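Local atomic coordinates of malate dehydrogenase (Picrophilus torridus, PDB entry 4BGV), a protein that probably catalyses the reversible, NAD-dependent oxidation of (S)-malate to oxaloacetate, a step of the tricarboxylic acid cycle. Residues 183-188 against 298-303; 17-22 against 51-56. All coordinates share one frame; numbering follows the deposited sequence.

Interaction 1. Residues 183-188 against 298-303; sequences DMVPFI and LEAWKK
Val185, on strand 184-193, meets Ala300 and Trp301 of the C-terminal helix 295-321 in a small apolar strand-against-helix contact within the C-terminal domain. The two branches of the valine divide the work. CG1, anti to the backbone N (chi1 -178°), lies 4.0 Å from CB of Ala300. CG2 settles against the helix backbone, 3.8 Å from Ala300 O, and also reaches the indole of Trp301, where it stands at the ring edge near the ring plane, 4.1 Å from CE3. With just a methyl at Ala300, the CA atoms of Val185 and Ala300 come to 6.2 Å. In the alpha/beta C-terminal domain of this LDH/MDH-superfamily member, the last helix lies against the antiparallel sheet, and Ile177, on the paired strand 172-178, touches both Val185 and Trp301. The indole is fixed from its far end too, since NE1 is hydrogen-bonded to the carbonyl of Tyr267. Toward His180, the probable proton acceptor, OD1 of Asp183 merely comes within 4.2 Å of Lys303 O; the polar ties of Asp183 are those of its OD2 and its backbone O, hydrogen-bonded to Ser307 and Ser304 respectively, further along the same helix.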
ATOM      1  N   ASP A 183      -5.721 -31.541 -15.923  1.00 18.59           N
ATOM      2  CA  ASP A 183      -7.113 -31.182 -15.636  1.00 18.31           C
ATOM      3  C   ASP A 183      -7.416 -29.694 -15.850  1.00 20.71           C
ATOM      4  O   ASP A 183      -8.577 -29.276 -15.752  1.00 19.53           O
ATOM      5  CB  ASP A 183      -7.509 -31.584 -14.216  1.00 19.95           C
ATOM      6  CG  ASP A 183      -7.701 -33.092 -14.064  1.00 22.22           C
ATOM      7  OD1 ASP A 183      -7.912 -33.774 -15.086  1.00 22.10           O
ATOM      8  OD2 ASP A 183      -7.655 -33.585 -12.913  1.00 25.72           O
ATOM      9  N   MET A 184      -6.373 -28.898 -16.095  1.00 16.09           N
ATOM     10  CA  MET A 184      -6.541 -27.463 -16.320  1.00 13.38           C
ATOM     11  C   MET A 184      -7.107 -27.252 -17.713  1.00 16.12           C
ATOM     12  O   MET A 184      -6.748 -27.966 -18.648  1.00 17.26           O
ATOM     13  CB  MET A 184      -5.193 -26.747 -16.222  1.00 15.06           C
ATOM     14  CG  MET A 184      -5.263 -25.223 -16.187  1.00 18.80           C
ATOM     15  SD  MET A 184      -3.577 -24.527 -16.254  1.00 18.40           S
ATOM     16  CE  MET A 184      -3.275 -24.500 -18.020  1.00 15.56           C
ATOM     17  N   VAL A 185      -7.990 -26.268 -17.854  1.00 14.40           N
ATOM     18  CA  VAL A 185      -8.578 -25.972 -19.157  1.00 15.58           C
ATOM     19  C   VAL A 185      -8.443 -24.478 -19.432  1.00 17.44           C
ATOM     20  O   VAL A 185      -9.203 -23.665 -18.902  1.00 14.41           O
ATOM     21  CB  VAL A 185     -10.069 -26.358 -19.230  1.00 16.20           C
ATOM     22  CG1 VAL A 185     -10.624 -26.063 -20.637  1.00 14.50           C
ATOM     23  CG2 VAL A 185     -10.267 -27.830 -18.872  1.00 15.07           C
ATOM     24  N   PRO A 186      -7.458 -24.108 -20.255  1.00 17.99           N
ATOM     25  CA  PRO A 186      -7.323 -22.691 -20.601  1.00 15.29           C
ATOM     26  C   PRO A 186      -8.346 -22.310 -21.666  1.00 14.35           C
ATOM     27  O   PRO A 186      -8.703 -23.162 -22.486  1.00 15.63           O
ATOM     28  CB  PRO A 186      -5.918 -22.624 -21.207  1.00 15.23           C
ATOM     29  CG  PRO A 186      -5.738 -23.982 -21.850  1.00 19.24           C
ATOM     30  CD  PRO A 186      -6.494 -24.964 -20.980  1.00 20.02           C
ATOM     31  N   PHE A 187      -8.833 -21.069 -21.634  1.00 15.07           N
ATOM     32  CA  PHE A 187      -9.546 -20.491 -22.778  1.00 15.92           C
ATOM     33  C   PHE A 187      -8.590 -19.453 -23.341  1.00 17.71           C
ATOM     34  O   PHE A 187      -8.472 -18.334 -22.813  1.00 16.33           O
ATOM     35  CB  PHE A 187     -10.859 -19.789 -22.383  1.00 14.29           C
ATOM     36  CG  PHE A 187     -12.009 -20.717 -22.052  1.00 14.78           C
ATOM     37  CD1 PHE A 187     -11.816 -21.873 -21.306  1.00 15.34           C
ATOM     38  CD2 PHE A 187     -13.298 -20.391 -22.442  1.00 11.45           C
ATOM     39  CE1 PHE A 187     -12.894 -22.711 -20.984  1.00 15.18           C
ATOM     40  CE2 PHE A 187     -14.378 -21.206 -22.118  1.00 14.04           C
ATOM     41  CZ  PHE A 187     -14.176 -22.369 -21.383  1.00 13.27           C
ATOM     42  N   ILE A 188      -7.875 -19.832 -24.389  1.00 17.20           N
ATOM     43  CA  ILE A 188      -6.906 -18.930 -25.004  1.00 18.88           C
ATOM     44  C   ILE A 188      -7.604 -17.696 -25.544  1.00 13.98           C
ATOM     45  O   ILE A 188      -7.085 -16.589 -25.429  1.00 12.93           O
ATOM     46  CB  ILE A 188      -6.128 -19.636 -26.133  1.00 19.37           C
ATOM     47  CG1 ILE A 188      -5.264 -20.751 -25.553  1.00 20.89           C
ATOM     48  CG2 ILE A 188      -5.282 -18.652 -26.910  1.00 17.78           C
ATOM     49  CD1 ILE A 188      -4.576 -20.377 -24.271  1.00 19.20           C
ATOM     50  N   LEU A 298     -14.481 -27.854 -24.790  1.00 14.35           N
ATOM     51  CA  LEU A 298     -15.449 -28.848 -24.355  1.00 17.01           C
ATOM     52  C   LEU A 298     -14.793 -30.211 -24.152  1.00 19.11           C
ATOM     53  O   LEU A 298     -15.029 -30.871 -23.135  1.00 14.79           O
ATOM     54  CB  LEU A 298     -16.575 -28.990 -25.391  1.00 15.17           C
ATOM     55  CG  LEU A 298     -17.654 -29.995 -24.980  1.00 23.61           C
ATOM     56  CD1 LEU A 298     -18.388 -29.523 -23.729  1.00 24.17           C
ATOM     57  CD2 LEU A 298     -18.618 -30.255 -26.135  1.00 24.97           C
ATOM     58  N   GLU A 299     -13.981 -30.640 -25.115  1.00 18.96           N
ATOM     59  CA  GLU A 299     -13.238 -31.903 -25.041  0.50 20.60           C
ATOM     60  C   GLU A 299     -12.356 -31.937 -23.806  1.00 17.20           C
ATOM     61  O   GLU A 299     -12.293 -32.913 -23.064  1.00 21.23           O
ATOM     62  CB  GLU A 299     -12.318 -32.043 -26.260  0.50 20.46           C
ATOM     63  CG  GLU A 299     -13.013 -32.278 -27.577  0.50 21.79           C
ATOM     64  CD  GLU A 299     -12.048 -32.284 -28.760  0.50 29.01           C
ATOM     65  OE1 GLU A 299     -11.109 -31.459 -28.784  0.50 30.79           O
ATOM     66  OE2 GLU A 299     -12.234 -33.110 -29.673  0.50 30.54           O
ATOM     67  N   ALA A 300     -11.621 -30.846 -23.635  1.00 19.05           N
ATOM     68  CA  ALA A 300     -10.712 -30.725 -22.500  1.00 18.83           C
ATOM     69  C   ALA A 300     -11.491 -30.729 -21.188  1.00 20.83           C
ATOM     70  O   ALA A 300     -11.066 -31.337 -20.206  1.00 18.69           O
ATOM     71  CB  ALA A 300      -9.877 -29.465 -22.620  1.00 18.28           C
ATOM     72  N   TRP A 301     -12.631 -30.042 -21.171  1.00 16.29           N
ATOM     73  CA  TRP A 301     -13.465 -30.015 -19.977  1.00 16.06           C
ATOM     74  C   TRP A 301     -13.967 -31.406 -19.592  1.00 16.27           C
ATOM     75  O   TRP A 301     -13.935 -31.782 -18.416  1.00 17.29           O
ATOM     76  CB  TRP A 301     -14.641 -29.052 -20.151  1.00 13.03           C
ATOM     77  CG  TRP A 301     -15.487 -28.926 -18.905  1.00 13.88           C
ATOM     78  CD1 TRP A 301     -16.734 -29.437 -18.705  1.00 13.74           C
ATOM     79  CD2 TRP A 301     -15.131 -28.248 -17.693  1.00 14.96           C
ATOM     80  NE1 TRP A 301     -17.186 -29.110 -17.443  1.00 13.42           N
ATOM     81  CE2 TRP A 301     -16.213 -28.394 -16.800  1.00 15.86           C
ATOM     82  CE3 TRP A 301     -13.997 -27.549 -17.268  1.00 13.32           C
ATOM     83  CZ2 TRP A 301     -16.200 -27.856 -15.515  1.00 11.14           C
ATOM     84  CZ3 TRP A 301     -13.989 -27.007 -15.991  1.00 13.88           C
ATOM     85  CH2 TRP A 301     -15.084 -27.169 -15.127  1.00 12.90           C
ATOM     86  N   LYS A 302     -14.415 -32.175 -20.580  1.00 16.10           N
ATOM     87  CA  LYS A 302     -14.971 -33.493 -20.304  1.00 17.91           C
ATOM     88  C   LYS A 302     -13.944 -34.410 -19.643  1.00 20.41           C
ATOM     89  O   LYS A 302     -14.281 -35.202 -18.767  1.00 18.32           O
ATOM     90  CB  LYS A 302     -15.554 -34.116 -21.577  1.00 18.70           C
ATOM     91  CG  LYS A 302     -16.936 -33.567 -21.894  1.00 17.54           C
ATOM     92  CD  LYS A 302     -17.481 -34.088 -23.217  1.00 21.68           C
ATOM     93  CE  LYS A 302     -18.739 -33.317 -23.605  1.00 24.21           C
ATOM     94  NZ  LYS A 302     -19.377 -33.852 -24.841  1.00 29.27           N
ATOM     95  N   LYS A 303     -12.686 -34.276 -20.043  1.00 20.08           N
ATOM     96  CA  LYS A 303     -11.613 -35.055 -19.438  0.50 24.60           C
ATOM     97  C   LYS A 303     -11.401 -34.656 -17.980  1.00 23.43           C
ATOM     98  O   LYS A 303     -11.207 -35.508 -17.115  1.00 24.87           O
ATOM     99  CB  LYS A 303     -10.320 -34.898 -20.244  0.50 27.40           C
ATOM    100  CG  LYS A 303     -10.293 -35.745 -21.515  0.50 32.39           C
ATOM    101  CD  LYS A 303      -9.199 -35.320 -22.497  0.50 34.94           C
ATOM    102  CE  LYS A 303      -7.893 -34.966 -21.801  0.50 34.88           C
ATOM    103  NZ  LYS A 303      -7.760 -33.491 -21.597  0.50 32.18           N
TER

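Interaction 2. Residues 17-22 against 51-56; sequences VAQTLA and PHWGYD
Gln19 and Ala22, one turn apart on helix 12-23, both engage the side chain of Tyr55, which follows the short helix 50-53. The polar part is one direct hydrogen bond and one water bridge. NE2 of Gln19 donates to Tyr55 OH over 3.0 Å, almost straight at 174° and with the hydroxyl in the amide plane. The glutamine reaches it through a chain bent at chi2 (67°), and its amide plane is turned 54° from the phenol ring. Tyr55 OH is also hydrogen-bonded to the carbonyl of Ile46 on helix 38-47. A water lies 2.8 Å from Gln19 OE1, placed to donate to it, and accepts from Trp53 NE1 in the plane of the indole. Ala22 O, a backbone oxygen, lies 3.2 Å from the ring carbon CD2 of Tyr55.

The apolar part is a CH-pi contact: CB of Ala22 sits over the middle of one face of the Tyr55 ring, 3.6 Å from its centroid. A leucine in place of Tyr55 would probably leave Gln19 NE2 without its acceptor and Ala22 CB without the flat surface it packs on.

Gln19 also packs on Tyr232 of the second subunit, and Trp53 on Ile236 of that subunit. The contact joins the segment leading to strand 59-63 to helix 12-23, which begins within the glycine-rich GAGAVG motif, probably the dinucleotide-binding turn of the Rossmann fold.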
ATOM      1  N   VAL A  17       0.402 -17.488   3.975  1.00  9.35           N
ATOM      2  CA  VAL A  17      -0.942 -16.936   3.948  1.00  6.92           C
ATOM      3  C   VAL A  17      -1.105 -15.966   5.117  1.00  8.92           C
ATOM      4  O   VAL A  17      -1.592 -14.854   4.933  1.00  6.46           O
ATOM      5  CB  VAL A  17      -2.017 -18.031   4.022  1.00  7.55           C
ATOM      6  CG1 VAL A  17      -3.400 -17.413   4.254  1.00  9.69           C
ATOM      7  CG2 VAL A  17      -2.024 -18.852   2.731  1.00  6.97           C
ATOM      8  N   ALA A  18      -0.701 -16.396   6.307  1.00  9.07           N
ATOM      9  CA  ALA A  18      -0.845 -15.561   7.502  1.00  8.88           C
ATOM     10  C   ALA A  18      -0.067 -14.249   7.358  1.00  8.19           C
ATOM     11  O   ALA A  18      -0.588 -13.160   7.651  1.00  7.41           O
ATOM     12  CB  ALA A  18      -0.404 -16.327   8.756  1.00  5.74           C
ATOM     13  N   GLN A  19       1.177 -14.340   6.887  1.00  7.94           N
ATOM     14  CA  GLN A  19       1.988 -13.128   6.730  1.00  6.04           C
ATOM     15  C   GLN A  19       1.386 -12.223   5.653  1.00  9.59           C
ATOM     16  O   GLN A  19       1.418 -10.994   5.769  1.00  6.82           O
ATOM     17  CB  GLN A  19       3.439 -13.473   6.395  1.00  7.31           C
ATOM     18  CG  GLN A  19       4.336 -12.246   6.123  1.00 10.82           C
ATOM     19  CD  GLN A  19       4.567 -11.378   7.372  1.00 10.10           C
ATOM     20  OE1 GLN A  19       5.569 -11.540   8.081  1.00  9.73           O
ATOM     21  NE2 GLN A  19       3.658 -10.440   7.624  1.00  8.67           N
ATOM     22  N   THR A  20       0.829 -12.837   4.615  1.00  7.43           N
ATOM     23  CA  THR A  20       0.199 -12.089   3.525  1.00  8.83           C
ATOM     24  C   THR A  20      -1.062 -11.349   3.989  1.00  9.87           C
ATOM     25  O   THR A  20      -1.258 -10.153   3.684  1.00  6.70           O
ATOM     26  CB  THR A  20      -0.141 -13.032   2.344  1.00  6.53           C
ATOM     27  OG1 THR A  20       1.071 -13.623   1.878  1.00  9.36           O
ATOM     28  CG2 THR A  20      -0.785 -12.258   1.195  1.00  6.05           C
ATOM     29  N   LEU A  21      -1.923 -12.059   4.720  1.00  6.24           N
ATOM     30  CA  LEU A  21      -3.122 -11.442   5.299  1.00  5.60           C
ATOM     31  C   LEU A  21      -2.759 -10.288   6.216  1.00  7.05           C
ATOM     32  O   LEU A  21      -3.462  -9.278   6.242  1.00  8.86           O
ATOM     33  CB  LEU A  21      -3.939 -12.468   6.086  1.00  8.11           C
ATOM     34  CG  LEU A  21      -4.532 -13.581   5.192  1.00 10.59           C
ATOM     35  CD1 LEU A  21      -5.213 -14.633   6.050  1.00 10.02           C
ATOM     36  CD2 LEU A  21      -5.514 -12.998   4.161  1.00  9.79           C
ATOM     37  N   ALA A  22      -1.666 -10.431   6.968  1.00  6.14           N
ATOM     38  CA  ALA A  22      -1.248  -9.357   7.888  1.00  6.72           C
ATOM     39  C   ALA A  22      -0.800  -8.126   7.115  1.00  6.13           C
ATOM     40  O   ALA A  22      -1.238  -7.007   7.405  1.00  7.93           O
ATOM     41  CB  ALA A  22      -0.139  -9.837   8.826  1.00  8.71           C
ATOM     42  N   PRO A  51       5.515  -3.636  13.986  1.00  7.80           N
ATOM     43  CA  PRO A  51       5.944  -2.238  14.093  1.00  8.26           C
ATOM     44  C   PRO A  51       6.562  -1.666  12.804  1.00 11.40           C
ATOM     45  O   PRO A  51       6.398  -0.471  12.541  1.00 10.33           O
ATOM     46  CB  PRO A  51       6.969  -2.267  15.237  1.00 11.08           C
ATOM     47  CG  PRO A  51       6.515  -3.434  16.095  1.00 10.11           C
ATOM     48  CD  PRO A  51       6.046  -4.458  15.096  1.00 11.76           C
ATOM     49  N   HIS A  52       7.240  -2.489  12.013  1.00  9.92           N
ATOM     50  CA  HIS A  52       7.817  -1.999  10.758  1.00  7.87           C
ATOM     51  C   HIS A  52       6.765  -1.966   9.655  1.00 10.87           C
ATOM     52  O   HIS A  52       6.698  -1.006   8.894  1.00 11.27           O
ATOM     53  CB  HIS A  52       8.982  -2.876  10.290  1.00  7.81           C
ATOM     54  CG  HIS A  52      10.233  -2.712  11.089  1.00 13.19           C
ATOM     55  ND1 HIS A  52      10.815  -1.484  11.308  1.00 11.75           N
ATOM     56  CD2 HIS A  52      11.044  -3.627  11.676  1.00  8.39           C
ATOM     57  CE1 HIS A  52      11.917  -1.645  12.024  1.00 13.53           C
ATOM     58  NE2 HIS A  52      12.080  -2.936  12.251  1.00  8.97           N
ATOM     59  N   TRP A  53       5.968  -3.026   9.548  1.00  7.98           N
ATOM     60  CA  TRP A  53       4.990  -3.127   8.461  1.00 11.04           C
ATOM     61  C   TRP A  53       3.815  -2.165   8.677  1.00 13.23           C
ATOM     62  O   TRP A  53       3.261  -1.610   7.723  1.00 14.07           O
ATOM     63  CB  TRP A  53       4.423  -4.544   8.366  1.00 11.22           C
ATOM     64  CG  TRP A  53       5.199  -5.566   7.559  1.00  8.64           C
ATOM     65  CD1 TRP A  53       5.826  -6.685   8.035  1.00 10.11           C
ATOM     66  CD2 TRP A  53       5.372  -5.587   6.135  1.00 10.08           C
ATOM     67  NE1 TRP A  53       6.397  -7.391   6.999  1.00  9.47           N
ATOM     68  CE2 TRP A  53       6.135  -6.738   5.823  1.00 11.31           C
ATOM     69  CE3 TRP A  53       4.966  -4.740   5.096  1.00  9.27           C
ATOM     70  CZ2 TRP A  53       6.484  -7.072   4.515  1.00 10.90           C
ATOM     71  CZ3 TRP A  53       5.325  -5.063   3.794  1.00  7.32           C
ATOM     72  CH2 TRP A  53       6.072  -6.225   3.516  1.00  9.85           C
ATOM     73  N   GLY A  54       3.400  -2.007   9.929  1.00 10.22           N
ATOM     74  CA  GLY A  54       2.276  -1.149  10.237  1.00 12.28           C
ATOM     75  C   GLY A  54       0.937  -1.816  10.510  1.00 15.63           C
ATOM     76  O   GLY A  54      -0.036  -1.111  10.744  1.00 18.93           O
ATOM     77  N   TYR A  55       0.864  -3.145  10.517  1.00 10.71           N
ATOM     78  CA  TYR A  55      -0.425  -3.801  10.789  1.00  8.36           C
ATOM     79  C   TYR A  55      -0.776  -3.903  12.267  1.00  8.62           C
ATOM     80  O   TYR A  55      -0.011  -4.443  13.063  1.00 12.68           O
ATOM     81  CB  TYR A  55      -0.553  -5.173  10.098  1.00  8.64           C
ATOM     82  CG  TYR A  55       0.649  -6.109  10.142  1.00  7.66           C
ATOM     83  CD1 TYR A  55       0.923  -6.892  11.267  1.00  8.13           C
ATOM     84  CD2 TYR A  55       1.462  -6.264   9.022  1.00  6.08           C
ATOM     85  CE1 TYR A  55       2.002  -7.776  11.287  1.00  6.84           C
ATOM     86  CE2 TYR A  55       2.533  -7.134   9.035  1.00  6.85           C
ATOM     87  CZ  TYR A  55       2.802  -7.886  10.148  1.00  8.60           C
ATOM     88  OH  TYR A  55       3.878  -8.737  10.105  1.00  9.46           O
ATOM     89  N   ASP A  56      -1.934  -3.353  12.638  1.00 12.10           N
ATOM     90  CA  ASP A  56      -2.402  -3.415  14.020  1.00  8.24           C
ATOM     91  C   ASP A  56      -3.426  -4.537  14.131  1.00  8.28           C
ATOM     92  O   ASP A  56      -4.639  -4.309  14.071  1.00 11.54           O
ATOM     93  CB  ASP A  56      -2.996  -2.077  14.455  1.00  9.01           C
ATOM     94  CG  ASP A  56      -1.921  -1.053  14.804  1.00 14.44           C
ATOM     95  OD1 ASP A  56      -0.893  -1.467  15.370  1.00 13.60           O
ATOM     96  OD2 ASP A  56      -2.108   0.145  14.515  1.00 13.24           O
TER
HETATM   97  O   HOH W   1       7.771  -9.987   7.328  1.00  9.58           O

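Interaction 2 closes before interaction 1 opens along the chain, and each belongs to a different domain. Residues 17-22 and 51-56 lie in the NAD-binding domain, beside its parallel six-stranded sheet, whereas residues 183-188 and 298-303 lie in the C-terminal domain, where an antiparallel sheet meets the last helix. Their centres are 38 Å apart on opposite sides of the chain's centre, and the nearest atoms remain about 20 Å from each other. Both are made within one chain, but no other chain of the assembly touches the segments of interaction 1, whereas two neighbouring subunits also meet those of interaction 2. Interaction 2 thus belongs to the probable cofactor-binding half, interaction 1 to the half carrying the probable proton acceptor.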